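Long-range contacts in Lmo1499 protein (Listeria monocytogenes, PDB 4IIW), which probably acts as a peptidoglycan lytic transglycosylase that cleaves nascent glycan strands internally and so terminates their elongation: residues Y85-A90 / V97-E102; E37-E42 / K59-N64; V41-G46 / S53-D58; A109-P114 / D124-Y129. All coordinates share one frame; numbering follows the deposited sequence.

Overall arrangement
From the N terminus, strand 39-43 opens two contacts at once. Interaction 3 closes the shorter loop, bringing 53-58 of helix 49-58 back to the strand; interaction 2 closes a longer one around it, with the turn at 59-64 that follows the helix, and the two share Val41 and Glu42. After helix 65-75, strand 83-87 pairs antiparallel with strand 39-43, and interaction 1 folds helix 93-102 back on it. These three contacts touch one another and build one compact N-terminal unit. Interaction 4 comes later in series, joining 109-114 to helix 119-129; its centre lies about 21 to 24 Å from the other centres, and no atoms touch.

Interaction 1: Y85-A90 / V97-E102; sequences YELSPA and VKKMQE
A Met-aromatic contact between Tyr85 and Met100, the latter present as selenomethionine, packs helix 93-102 against strand 83-87 in the N-terminal unit. The helix runs back almost antiparallel to the strand, at 170°, with the short axes 9.9 Å apart. Met100 CG makes a CH-pi contact over one face of the Tyr85 ring, 4.0 Å from its centroid, while SE, the Met-aromatic partner, lies above the same ring at a more distant 5.2 Å. The ring's hydroxyl end comes up against the Met100 backbone, and OH is hydrogen-bonded to the carbonyl of Lys81. Farther along the strand, Leu87 CD1 meets the terminal methyl CE of Met100 at 3.8 Å, one side chain set roughly perpendicular to the other, and Leu56 of helix 49-58 packs on both. On the more exposed flank, Lys99 runs alongside Leu87, head to tail, CD to CD2 at 3.9 Å. Its chain bends only at the last torsion (chi4 -73°), which turns NZ toward a water. That water accepts a bond from Glu86 N at 3.0 Å and a weak one from Lys99 NZ. The side chains meet mainly through carbon, and the polar link at the margin runs through this water.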
loop_
_atom_site.group_PDB
_atom_site.type_symbol
_atom_site.label_atom_id
_atom_site.label_comp_id
_atom_site.label_asym_id
_atom_site.label_seq_id
_atom_site.Cartn_x
_atom_site.Cartn_y
_atom_site.Cartn_z
ATOM N N TYR B 85 -8.680 -16.726 20.419
ATOM C CA TYR B 85 -9.554 -16.686 19.248
ATOM C C TYR B 85 -9.436 -17.949 18.379
ATOM O O TYR B 85 -8.372 -18.559 18.318
ATOM C CB TYR B 85 -9.161 -15.484 18.383
ATOM C CG TYR B 85 -9.310 -14.140 19.068
ATOM C CD1 TYR B 85 -10.500 -13.412 18.963
ATOM C CD2 TYR B 85 -8.269 -13.595 19.828
ATOM C CE1 TYR B 85 -10.648 -12.183 19.586
ATOM C CE2 TYR B 85 -8.413 -12.348 20.462
ATOM C CZ TYR B 85 -9.604 -11.655 20.328
ATOM O OH TYR B 85 -9.782 -10.452 20.959
ATOM N N GLU B 86 -10.535 -18.352 17.732
ATOM C CA GLU B 86 -10.493 -19.449 16.748
ATOM C C GLU B 86 -10.568 -18.821 15.377
ATOM O O GLU B 86 -11.607 -18.312 14.959
ATOM C CB GLU B 86 -11.581 -20.511 16.928
ATOM C CG GLU B 86 -11.193 -21.581 17.947
ATOM C CD GLU B 86 -12.201 -22.723 18.061
ATOM O OE1 GLU B 86 -12.194 -23.405 19.111
ATOM O OE2 GLU B 86 -12.998 -22.937 17.115
ATOM N N LEU B 87 -9.431 -18.852 14.702
ATOM C CA LEU B 87 -9.279 -18.276 13.389
ATOM C C LEU B 87 -8.978 -19.387 12.404
ATOM O O LEU B 87 -8.564 -20.480 12.780
ATOM C CB LEU B 87 -8.115 -17.271 13.399
ATOM C CG LEU B 87 -8.161 -16.190 14.485
ATOM C CD1 LEU B 87 -6.881 -15.391 14.502
ATOM C CD2 LEU B 87 -9.371 -15.274 14.303
ATOM N N SER B 88 -9.178 -19.087 11.137
ATOM C CA SER B 88 -8.949 -20.033 10.071
ATOM C C SER B 88 -7.930 -19.438 9.091
ATOM O O SER B 88 -7.864 -18.220 8.936
ATOM C CB SER B 88 -10.279 -20.295 9.369
ATOM O OG SER B 88 -10.128 -21.222 8.319
ATOM N N PRO B 89 -7.105 -20.283 8.448
ATOM C CA PRO B 89 -6.230 -19.667 7.470
ATOM C C PRO B 89 -7.068 -19.221 6.271
ATOM O O PRO B 89 -8.151 -19.752 6.031
ATOM C CB PRO B 89 -5.246 -20.787 7.088
ATOM C CG PRO B 89 -5.710 -22.023 7.799
ATOM C CD PRO B 89 -7.054 -21.749 8.383
ATOM N N ALA B 90 -6.580 -18.225 5.554
ATOM C CA ALA B 90 -7.289 -17.676 4.398
ATOM C C ALA B 90 -8.535 -16.892 4.815
ATOM O O ALA B 90 -9.250 -16.375 3.951
ATOM C CB ALA B 90 -7.644 -18.768 3.391
ATOM N N VAL B 97 -9.644 -9.140 11.961
ATOM C CA VAL B 97 -9.591 -7.885 12.690
ATOM C C VAL B 97 -10.904 -7.581 13.392
ATOM O O VAL B 97 -10.918 -7.135 14.523
ATOM C CB VAL B 97 -9.180 -6.771 11.715
ATOM C CG1 VAL B 97 -9.283 -5.389 12.342
ATOM C CG2 VAL B 97 -7.768 -7.062 11.218
ATOM N N LYS B 98 -12.006 -7.890 12.736
ATOM C CA LYS B 98 -13.331 -7.616 13.290
ATOM C C LYS B 98 -13.599 -8.456 14.564
ATOM O O LYS B 98 -14.184 -7.953 15.514
ATOM C CB LYS B 98 -14.388 -7.841 12.204
ATOM C CG LYS B 98 -15.376 -6.672 12.061
ATOM C CD LYS B 98 -15.951 -6.598 10.616
ATOM C CE LYS B 98 -16.590 -5.232 10.299
ATOM N NZ LYS B 98 -17.044 -5.126 8.875
ATOM N N LYS B 99 -13.158 -9.715 14.581
ATOM C CA LYS B 99 -13.279 -10.570 15.775
ATOM C C LYS B 99 -12.483 -9.999 16.948
ATOM O O LYS B 99 -12.963 -9.963 18.077
ATOM C CB LYS B 99 -12.790 -12.003 15.517
ATOM C CG LYS B 99 -13.817 -12.998 14.962
ATOM C CD LYS B 99 -13.167 -14.389 14.772
ATOM C CE LYS B 99 -14.182 -15.526 14.586
ATOM N NZ LYS B 99 -14.886 -15.885 15.849
HETATM N N MSE B 100 -11.263 -9.563 16.686
HETATM C CA MSE B 100 -10.430 -8.990 17.743
HETATM C C MSE B 100 -10.968 -7.637 18.248
HETATM O O MSE B 100 -10.910 -7.358 19.434
HETATM C CB MSE B 100 -8.977 -8.879 17.278
HETATM C CG MSE B 100 -8.336 -10.230 16.993
HETATM SE SE MSE B 100 -6.491 -10.172 16.411
HETATM C CE MSE B 100 -6.195 -12.060 16.279
ATOM N N GLN B 101 -11.491 -6.810 17.355
ATOM C CA GLN B 101 -12.062 -5.529 17.756
ATOM C C GLN B 101 -13.219 -5.751 18.708
ATOM O O GLN B 101 -13.253 -5.187 19.801
ATOM C CB GLN B 101 -12.548 -4.713 16.547
ATOM C CG GLN B 101 -11.426 -4.053 15.748
ATOM C CD GLN B 101 -11.946 -3.181 14.621
ATOM O OE1 GLN B 101 -12.583 -3.671 13.687
ATOM N NE2 GLN B 101 -11.651 -1.887 14.688
ATOM N N GLU B 102 -14.162 -6.581 18.276
ATOM C CA GLU B 102 -15.347 -6.917 19.074
ATOM C C GLU B 102 -15.007 -7.833 20.247
ATOM O O GLU B 102 -15.774 -7.955 21.186
ATOM C CB GLU B 102 -16.404 -7.585 18.189
ATOM C CG GLU B 102 -16.974 -6.666 17.107
ATOM C CD GLU B 102 -17.735 -7.421 16.018
ATOM O OE1 GLU B 102 -18.038 -8.614 16.209
ATOM O OE2 GLU B 102 -18.013 -6.822 14.956
HETATM O O HOH W 1 -12.951 -16.688 18.422
#

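Interaction 2: E37-E42 / K59-N64; sequences EKITVE and KKVINN
The flat groups that Ile39 meets at Lys59 and Lys60 are main-chain carbonyls; no aromatic ring, carboxylate or guanidinium takes part. Ile39 CD1 stands off the oxygen end of the Lys59 carbonyl, instead of lying over the peptide, and Lys60 O is a second, more distant neighbour. Lys59 and Lys60 lie in the Schellman motif that ends helix 49-58: Lys60 adopts a positive phi of 62°, and the chain turns back so that Val61 N probably bonds to Leu56 O. This turn packs beside strand 39-43 in a beta-alpha-alpha-beta unit consistent with a LysM-like subdomain.

Side chains of alternate strand residues face the turn. Ile39 and Val41 both point toward it, whereas Thr40 points away. Lys59 contributes the apolar base of its chain. Its CB lies 4.1 Å from Ile39 CG2 and 4.0 Å from Val41 CG1, and a bend at chi2 (-65°) carries the remainder of the chain back past Val41. Val61, two residues on in the turn, is buried, and Ile96 of helix 93-102 packs on it as well. The carbonyl of Val61 is held by Asn76 ND2 of a second subunit, so the turn also takes part in the assembly. Farther on, Asn64 OD1 caps the start of helix 65-75 by accepting from Ile67 N. At the apolar centre of the contact, Val61 CG2 touches Val41 CG1 and Ile39 CD1, each at 4.0 Å.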
loop_
_atom_site.group_PDB
_atom_site.type_symbol
_atom_site.label_atom_id
_atom_site.label_comp_id
_atom_site.label_asym_id
_atom_site.label_seq_id
_atom_site.Cartn_x
_atom_site.Cartn_y
_atom_site.Cartn_z
ATOM N N GLU B 37 -10.358 -25.502 8.442
ATOM C CA GLU B 37 -9.533 -25.918 9.588
ATOM C C GLU B 37 -9.406 -24.730 10.548
ATOM O O GLU B 37 -9.238 -23.588 10.118
ATOM C CB GLU B 37 -8.167 -26.453 9.126
ATOM C CG GLU B 37 -7.238 -25.419 8.482
ATOM C CD GLU B 37 -6.097 -26.046 7.683
ATOM O OE1 GLU B 37 -5.015 -25.425 7.608
ATOM O OE2 GLU B 37 -6.285 -27.155 7.126
ATOM N N LYS B 38 -9.493 -25.007 11.845
ATOM C CA LYS B 38 -9.484 -23.959 12.868
ATOM C C LYS B 38 -8.214 -23.953 13.723
ATOM O O LYS B 38 -7.833 -24.965 14.299
ATOM C CB LYS B 38 -10.747 -24.108 13.728
ATOM C CG LYS B 38 -12.041 -23.744 12.955
ATOM C CD LYS B 38 -13.274 -24.542 13.411
ATOM C CE LYS B 38 -13.178 -26.019 12.968
ATOM N NZ LYS B 38 -14.412 -26.813 13.222
ATOM N N ILE B 39 -7.566 -22.796 13.780
ATOM C CA ILE B 39 -6.339 -22.614 14.542
ATOM C C ILE B 39 -6.635 -21.685 15.710
ATOM O O ILE B 39 -7.147 -20.579 15.526
ATOM C CB ILE B 39 -5.210 -21.954 13.682
ATOM C CG1 ILE B 39 -5.012 -22.716 12.355
ATOM C CG2 ILE B 39 -3.926 -21.897 14.480
ATOM C CD1 ILE B 39 -4.059 -22.060 11.372
ATOM N N THR B 40 -6.320 -22.123 16.915
ATOM C CA THR B 40 -6.554 -21.280 18.061
ATOM C C THR B 40 -5.293 -20.472 18.315
ATOM O O THR B 40 -4.211 -21.039 18.427
ATOM C CB THR B 40 -6.923 -22.105 19.316
ATOM O OG1 THR B 40 -5.783 -22.865 19.735
ATOM C CG2 THR B 40 -8.116 -23.049 19.035
ATOM N N VAL B 41 -5.426 -19.151 18.374
ATOM C CA VAL B 41 -4.284 -18.286 18.640
ATOM C C VAL B 41 -4.525 -17.562 19.955
ATOM O O VAL B 41 -5.664 -17.313 20.327
ATOM C CB VAL B 41 -4.006 -17.226 17.495
ATOM C CG1 VAL B 41 -4.182 -17.856 16.106
ATOM C CG2 VAL B 41 -4.901 -16.013 17.621
ATOM N N GLU B 42 -3.440 -17.203 20.637
ATOM C CA GLU B 42 -3.518 -16.518 21.914
ATOM C C GLU B 42 -2.808 -15.179 21.862
ATOM O O GLU B 42 -1.615 -15.111 21.565
ATOM C CB GLU B 42 -2.894 -17.379 22.993
ATOM C CG GLU B 42 -3.502 -18.761 23.059
ATOM C CD GLU B 42 -3.074 -19.535 24.302
ATOM O OE1 GLU B 42 -1.871 -19.474 24.654
ATOM O OE2 GLU B 42 -3.941 -20.210 24.911
ATOM N N LYS B 59 1.368 -18.661 13.632
ATOM C CA LYS B 59 0.300 -19.666 13.637
ATOM C C LYS B 59 -0.281 -19.995 12.256
ATOM O O LYS B 59 -1.226 -20.775 12.141
ATOM C CB LYS B 59 -0.787 -19.247 14.621
ATOM C CG LYS B 59 -0.357 -19.420 16.086
ATOM C CD LYS B 59 -0.141 -20.915 16.394
ATOM C CE LYS B 59 0.110 -21.209 17.866
ATOM N NZ LYS B 59 0.248 -22.672 18.112
ATOM N N LYS B 60 0.302 -19.382 11.228
ATOM C CA LYS B 60 -0.052 -19.622 9.832
ATOM C C LYS B 60 -1.483 -19.256 9.486
ATOM O O LYS B 60 -2.108 -19.921 8.684
ATOM C CB LYS B 60 0.235 -21.079 9.459
ATOM C CG LYS B 60 1.669 -21.473 9.652
ATOM C CD LYS B 60 1.817 -22.971 9.574
ATOM C CE LYS B 60 3.235 -23.414 9.893
ATOM N NZ LYS B 60 3.323 -24.909 10.042
ATOM N N VAL B 61 -1.996 -18.205 10.102
ATOM C CA VAL B 61 -3.340 -17.725 9.806
ATOM C C VAL B 61 -3.193 -16.683 8.697
ATOM O O VAL B 61 -4.067 -16.519 7.849
ATOM C CB VAL B 61 -3.999 -17.094 11.048
ATOM C CG1 VAL B 61 -5.337 -16.452 10.690
ATOM C CG2 VAL B 61 -4.141 -18.127 12.148
ATOM N N ILE B 62 -2.107 -15.932 8.754
ATOM C CA ILE B 62 -1.792 -15.009 7.710
ATOM C C ILE B 62 -0.409 -15.392 7.198
ATOM O O ILE B 62 0.310 -16.212 7.796
ATOM C CB ILE B 62 -1.837 -13.536 8.147
ATOM C CG1 ILE B 62 -0.655 -13.181 9.050
ATOM C CG2 ILE B 62 -3.194 -13.207 8.797
ATOM C CD1 ILE B 62 -0.714 -11.782 9.571
ATOM N N ASN B 63 -0.055 -14.785 6.080
ATOM C CA ASN B 63 1.189 -15.051 5.388
ATOM C C ASN B 63 2.320 -14.106 5.803
ATOM O O ASN B 63 3.437 -14.539 5.985
ATOM C CB ASN B 63 0.888 -14.902 3.893
ATOM C CG ASN B 63 2.038 -15.280 3.006
ATOM O OD1 ASN B 63 2.022 -16.363 2.387
ATOM N ND2 ASN B 63 3.049 -14.383 2.903
ATOM N N ASN B 64 1.992 -12.838 6.030
ATOM C CA ASN B 64 2.980 -11.803 6.252
ATOM C C ASN B 64 2.572 -10.827 7.353
ATOM O O ASN B 64 1.579 -10.115 7.231
ATOM C CB ASN B 64 3.110 -11.085 4.904
ATOM C CG ASN B 64 4.200 -10.056 4.863
ATOM O OD1 ASN B 64 4.138 -9.044 5.554
ATOM N ND2 ASN B 64 5.176 -10.272 3.978
#

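Interaction 3: V41-G46 / S53-D58; sequences VEIPAG and STILED
Strand residues Val41 to Ile43 and helix residues Ser53 to Asp58 run nearly antiparallel, at 166°, with their short axes 8.9 Å apart and the CA atoms of Val41 and Leu56 the nearest pair. Ile55 carries most of the contact. It points from the helix toward the strand and divides its two branches along it. The longer branch ends in CD1, which touches three consecutive residues: Glu42 through its carbonyl oxygen at 3.7 Å, Ile43 through CD1 at 4.0 Å and Pro44 through CD at 3.9 Å. The shorter branch, CG2, lies 4.0 Å from Glu42 O and only loosely against Val41 CB. With chi1 at -67°, CG1 of Ile55 lies beside its backbone nitrogen and CG2 beside its carbonyl carbon, which spreads the two branches along the strand.

Ile43 reaches the same methyl from another direction. It does not start out aimed at the helix, but its chain bends at chi2 (-51°) and brings CD1 nearer, so that the two isoleucines meet through their delta methyls. Pro44 instead lies alongside Ile55, head to tail, at the exposed end of the contact. On the buried side, Leu56 CD2 approaches Val41 CG2 at 4.4 Å, and Leu87 of strand 83-87 and Phe68 of helix 65-75 also pack on Leu56.

The helix also meets another chain: Thr54 OG1 is hydrogen-bonded to Thr54 OG1 of a third subunit. A helix following its strand and packed back on a two-stranded antiparallel sheet, with a second helix before the partner strand, gives a beta-alpha-alpha-beta topology consistent with a LysM-like fold.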
loop_
_atom_site.group_PDB
_atom_site.type_symbol
_atom_site.label_atom_id
_atom_site.label_comp_id
_atom_site.label_asym_id
_atom_site.label_seq_id
_atom_site.Cartn_x
_atom_site.Cartn_y
_atom_site.Cartn_z
ATOM N N VAL B 41 -5.426 -19.151 18.374
ATOM C CA VAL B 41 -4.284 -18.286 18.640
ATOM C C VAL B 41 -4.525 -17.562 19.955
ATOM O O VAL B 41 -5.664 -17.313 20.327
ATOM C CB VAL B 41 -4.006 -17.226 17.495
ATOM C CG1 VAL B 41 -4.182 -17.856 16.106
ATOM C CG2 VAL B 41 -4.901 -16.013 17.621
ATOM N N GLU B 42 -3.440 -17.203 20.637
ATOM C CA GLU B 42 -3.518 -16.518 21.914
ATOM C C GLU B 42 -2.808 -15.179 21.862
ATOM O O GLU B 42 -1.615 -15.111 21.565
ATOM C CB GLU B 42 -2.894 -17.379 22.993
ATOM C CG GLU B 42 -3.502 -18.761 23.059
ATOM C CD GLU B 42 -3.074 -19.535 24.302
ATOM O OE1 GLU B 42 -1.871 -19.474 24.654
ATOM O OE2 GLU B 42 -3.941 -20.210 24.911
ATOM N N ILE B 43 -3.551 -14.115 22.153
ATOM C CA ILE B 43 -2.996 -12.772 22.164
ATOM C C ILE B 43 -2.872 -12.335 23.616
ATOM O O ILE B 43 -3.880 -12.094 24.270
ATOM C CB ILE B 43 -3.891 -11.766 21.415
ATOM C CG1 ILE B 43 -4.206 -12.267 20.005
ATOM C CG2 ILE B 43 -3.223 -10.434 21.366
ATOM C CD1 ILE B 43 -2.997 -12.682 19.222
ATOM N N PRO B 44 -1.635 -12.251 24.125
ATOM C CA PRO B 44 -1.458 -11.853 25.504
ATOM C C PRO B 44 -1.796 -10.395 25.750
ATOM O O PRO B 44 -1.690 -9.583 24.857
ATOM C CB PRO B 44 0.042 -12.097 25.767
ATOM C CG PRO B 44 0.547 -12.908 24.623
ATOM C CD PRO B 44 -0.363 -12.636 23.481
ATOM N N ALA B 45 -2.192 -10.079 26.973
ATOM C CA ALA B 45 -2.481 -8.706 27.349
ATOM C C ALA B 45 -1.262 -7.832 27.037
ATOM O O ALA B 45 -0.121 -8.273 27.172
ATOM C CB ALA B 45 -2.819 -8.621 28.836
ATOM N N GLY B 46 -1.519 -6.595 26.624
ATOM C CA GLY B 46 -0.452 -5.649 26.325
ATOM C C GLY B 46 0.330 -5.965 25.061
ATOM O O GLY B 46 1.474 -5.563 24.927
ATOM N N SER B 53 0.441 -9.268 14.839
ATOM C CA SER B 53 0.735 -9.659 13.468
ATOM C C SER B 53 1.636 -10.892 13.421
ATOM O O SER B 53 1.385 -11.838 12.683
ATOM C CB SER B 53 1.446 -8.505 12.741
ATOM O OG SER B 53 0.646 -7.334 12.736
ATOM N N THR B 54 2.683 -10.871 14.229
ATOM C CA THR B 54 3.675 -11.929 14.235
ATOM C C THR B 54 3.126 -13.233 14.800
ATOM O O THR B 54 3.502 -14.320 14.326
ATOM C CB THR B 54 4.920 -11.446 14.982
ATOM O OG1 THR B 54 5.369 -10.256 14.338
ATOM C CG2 THR B 54 6.036 -12.476 14.969
ATOM N N ILE B 55 2.235 -13.152 15.790
ATOM C CA ILE B 55 1.599 -14.373 16.299
ATOM C C ILE B 55 0.719 -14.980 15.186
ATOM O O ILE B 55 0.732 -16.194 14.996
ATOM C CB ILE B 55 0.783 -14.134 17.565
ATOM C CG1 ILE B 55 1.701 -13.762 18.731
ATOM C CG2 ILE B 55 0.036 -15.390 17.961
ATOM C CD1 ILE B 55 0.952 -13.083 19.846
ATOM N N LEU B 56 -0.026 -14.146 14.449
ATOM C CA LEU B 56 -0.846 -14.646 13.353
ATOM C C LEU B 56 0.004 -15.365 12.295
ATOM O O LEU B 56 -0.373 -16.436 11.784
ATOM C CB LEU B 56 -1.645 -13.516 12.694
ATOM C CG LEU B 56 -2.768 -12.887 13.545
ATOM C CD1 LEU B 56 -3.396 -11.655 12.845
ATOM C CD2 LEU B 56 -3.855 -13.917 13.888
ATOM N N GLU B 57 1.153 -14.781 11.968
ATOM C CA GLU B 57 2.051 -15.362 10.963
ATOM C C GLU B 57 2.636 -16.665 11.524
ATOM O O GLU B 57 2.661 -17.692 10.832
ATOM C CB GLU B 57 3.156 -14.363 10.558
ATOM C CG GLU B 57 4.050 -14.829 9.389
ATOM C CD GLU B 57 5.259 -13.897 9.151
ATOM O OE1 GLU B 57 5.104 -12.648 9.143
ATOM O OE2 GLU B 57 6.373 -14.427 8.975
ATOM N N ASP B 58 3.103 -16.620 12.770
ATOM C CA ASP B 58 3.637 -17.830 13.422
ATOM C C ASP B 58 2.632 -18.969 13.340
ATOM O O ASP B 58 2.992 -20.089 13.018
ATOM C CB ASP B 58 3.955 -17.609 14.928
ATOM C CG ASP B 58 5.186 -16.729 15.173
ATOM O OD1 ASP B 58 5.970 -16.463 14.223
ATOM O OD2 ASP B 58 5.362 -16.309 16.347
#

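Interaction 4: A109-P114 / D124-Y129; sequences AKLVIP and DRIVAY
Leu111 fills the close-packed part of this contact, its side chain set between Tyr129, Ile126 and the backbone of Arg125 on helix 119-129. Its CB lies over the centre of one face of the Tyr129 ring, a CH-pi contact of 3.9 Å to the centroid. With CG trans to the backbone nitrogen (chi1 -179°), the two methyls reach onward to the helix: CD1 meets Tyr129 CB at 3.8 Å, and CD2 meets Ile126 CG1 at 4.1 Å. Ala109 O approaches the same ring at its edge, in plane, 3.6 Å from CE2. At this Tyr129 end the side chains of Ala109 and Lys110 point away and the margin is exposed. Toward the other end the contact is looser and more polar. Arg125 CB packs on Ile113 CD1 at 3.8 Å, but bends at chi2 (-70°) and chi3 turn the guanidinium toward Val112 and Pro114, where NE gives Val112 O only a weak hydrogen bond of 3.3 Å, at 127°. Pro114 covers one guanidinium face, CG being 3.8 Å from NH1. Behind the contact, strand 111-112 pairs antiparallel with strand 180-181; Ile193 and Met197 of helix 190-204 pack on Leu111, and helix 135-143 covers Ile126 through Val138 and Met142.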
loop_
_atom_site.group_PDB
_atom_site.type_symbol
_atom_site.label_atom_id
_atom_site.label_comp_id
_atom_site.label_asym_id
_atom_site.label_seq_id
_atom_site.Cartn_x
_atom_site.Cartn_y
_atom_site.Cartn_z
ATOM N N ALA B 109 -17.218 -24.578 25.989
ATOM C CA ALA B 109 -18.493 -25.289 26.025
ATOM C C ALA B 109 -18.886 -25.572 27.468
ATOM O O ALA B 109 -20.047 -25.456 27.822
ATOM C CB ALA B 109 -18.412 -26.588 25.235
ATOM N N LYS B 110 -17.904 -25.910 28.303
ATOM C CA LYS B 110 -18.161 -26.228 29.720
ATOM C C LYS B 110 -17.313 -25.378 30.664
ATOM O O LYS B 110 -16.310 -24.803 30.258
ATOM C CB LYS B 110 -17.883 -27.721 29.975
ATOM C CG LYS B 110 -18.716 -28.665 29.094
ATOM C CD LYS B 110 -18.262 -30.103 29.236
ATOM C CE LYS B 110 -19.085 -31.044 28.375
ATOM N NZ LYS B 110 -18.611 -32.459 28.527
ATOM N N LEU B 111 -17.735 -25.308 31.926
ATOM C CA LEU B 111 -17.015 -24.556 32.957
ATOM C C LEU B 111 -16.122 -25.499 33.756
ATOM O O LEU B 111 -16.623 -26.257 34.582
ATOM C CB LEU B 111 -18.006 -23.875 33.875
ATOM C CG LEU B 111 -17.450 -23.013 34.994
ATOM C CD1 LEU B 111 -16.365 -22.032 34.506
ATOM C CD2 LEU B 111 -18.625 -22.267 35.642
ATOM N N VAL B 112 -14.813 -25.473 33.493
ATOM C CA VAL B 112 -13.871 -26.347 34.179
ATOM C C VAL B 112 -13.160 -25.600 35.308
ATOM O O VAL B 112 -12.607 -24.538 35.092
ATOM C CB VAL B 112 -12.810 -26.904 33.207
ATOM C CG1 VAL B 112 -11.913 -27.913 33.918
ATOM C CG2 VAL B 112 -13.481 -27.539 31.980
ATOM N N ILE B 113 -13.188 -26.159 36.512
ATOM C CA ILE B 113 -12.522 -25.544 37.665
ATOM C C ILE B 113 -11.455 -26.511 38.201
ATOM O O ILE B 113 -11.778 -27.528 38.817
ATOM C CB ILE B 113 -13.521 -25.199 38.800
ATOM C CG1 ILE B 113 -14.620 -24.251 38.292
ATOM C CG2 ILE B 113 -12.791 -24.569 39.953
ATOM C CD1 ILE B 113 -14.112 -22.909 37.792
ATOM N N PRO B 114 -10.185 -26.209 37.958
ATOM C CA PRO B 114 -9.144 -27.098 38.433
ATOM C C PRO B 114 -8.794 -26.945 39.917
ATOM O O PRO B 114 -9.210 -25.991 40.580
ATOM C CB PRO B 114 -7.918 -26.699 37.586
ATOM C CG PRO B 114 -8.378 -25.621 36.619
ATOM C CD PRO B 114 -9.639 -25.064 37.221
ATOM N N ASP B 124 -12.541 -15.866 37.048
ATOM C CA ASP B 124 -12.113 -15.740 35.646
ATOM C C ASP B 124 -12.737 -16.843 34.802
ATOM O O ASP B 124 -13.290 -16.583 33.744
ATOM C CB ASP B 124 -10.592 -15.868 35.506
ATOM C CG ASP B 124 -9.824 -14.728 36.156
ATOM O OD1 ASP B 124 -10.242 -13.554 36.063
ATOM O OD2 ASP B 124 -8.754 -15.014 36.726
ATOM N N ARG B 125 -12.643 -18.082 35.266
ATOM C CA ARG B 125 -13.189 -19.190 34.505
ATOM C C ARG B 125 -14.692 -18.972 34.326
ATOM O O ARG B 125 -15.234 -19.212 33.233
ATOM C CB ARG B 125 -12.866 -20.530 35.169
ATOM C CG ARG B 125 -11.350 -20.780 35.350
ATOM C CD ARG B 125 -10.607 -21.019 34.037
ATOM N NE ARG B 125 -10.547 -22.438 33.678
ATOM C CZ ARG B 125 -9.427 -23.155 33.546
ATOM N NH1 ARG B 125 -9.501 -24.441 33.219
ATOM N NH2 ARG B 125 -8.233 -22.599 33.700
ATOM N N ILE B 126 -15.352 -18.472 35.376
ATOM C CA ILE B 126 -16.788 -18.187 35.312
ATOM C C ILE B 126 -17.108 -17.119 34.257
ATOM O O ILE B 126 -18.009 -17.314 33.443
ATOM C CB ILE B 126 -17.365 -17.728 36.674
ATOM C CG1 ILE B 126 -17.454 -18.916 37.632
ATOM C CG2 ILE B 126 -18.753 -17.130 36.467
ATOM C CD1 ILE B 126 -17.886 -18.569 39.094
ATOM N N VAL B 127 -16.385 -15.995 34.292
ATOM C CA VAL B 127 -16.591 -14.897 33.318
ATOM C C VAL B 127 -16.311 -15.352 31.891
ATOM O O VAL B 127 -17.075 -15.040 30.986
ATOM C CB VAL B 127 -15.765 -13.619 33.690
ATOM C CG1 VAL B 127 -15.205 -12.904 32.459
ATOM C CG2 VAL B 127 -16.610 -12.694 34.573
ATOM N N ALA B 128 -15.229 -16.098 31.697
ATOM C CA ALA B 128 -14.896 -16.635 30.388
ATOM C C ALA B 128 -16.034 -17.526 29.844
ATOM O O ALA B 128 -16.323 -17.522 28.655
ATOM C CB ALA B 128 -13.609 -17.429 30.470
ATOM N N TYR B 129 -16.671 -18.282 30.731
ATOM C CA TYR B 129 -17.740 -19.214 30.358
ATOM C C TYR B 129 -19.093 -18.541 30.162
ATOM O O TYR B 129 -19.842 -18.922 29.263
ATOM C CB TYR B 129 -17.857 -20.327 31.422
ATOM C CG TYR B 129 -19.111 -21.186 31.348
ATOM C CD1 TYR B 129 -20.199 -20.923 32.168
ATOM C CD2 TYR B 129 -19.192 -22.268 30.492
ATOM C CE1 TYR B 129 -21.337 -21.705 32.127
ATOM C CE2 TYR B 129 -20.333 -23.053 30.435
ATOM C CZ TYR B 129 -21.403 -22.765 31.261
ATOM O OH TYR B 129 -22.544 -23.544 31.227
#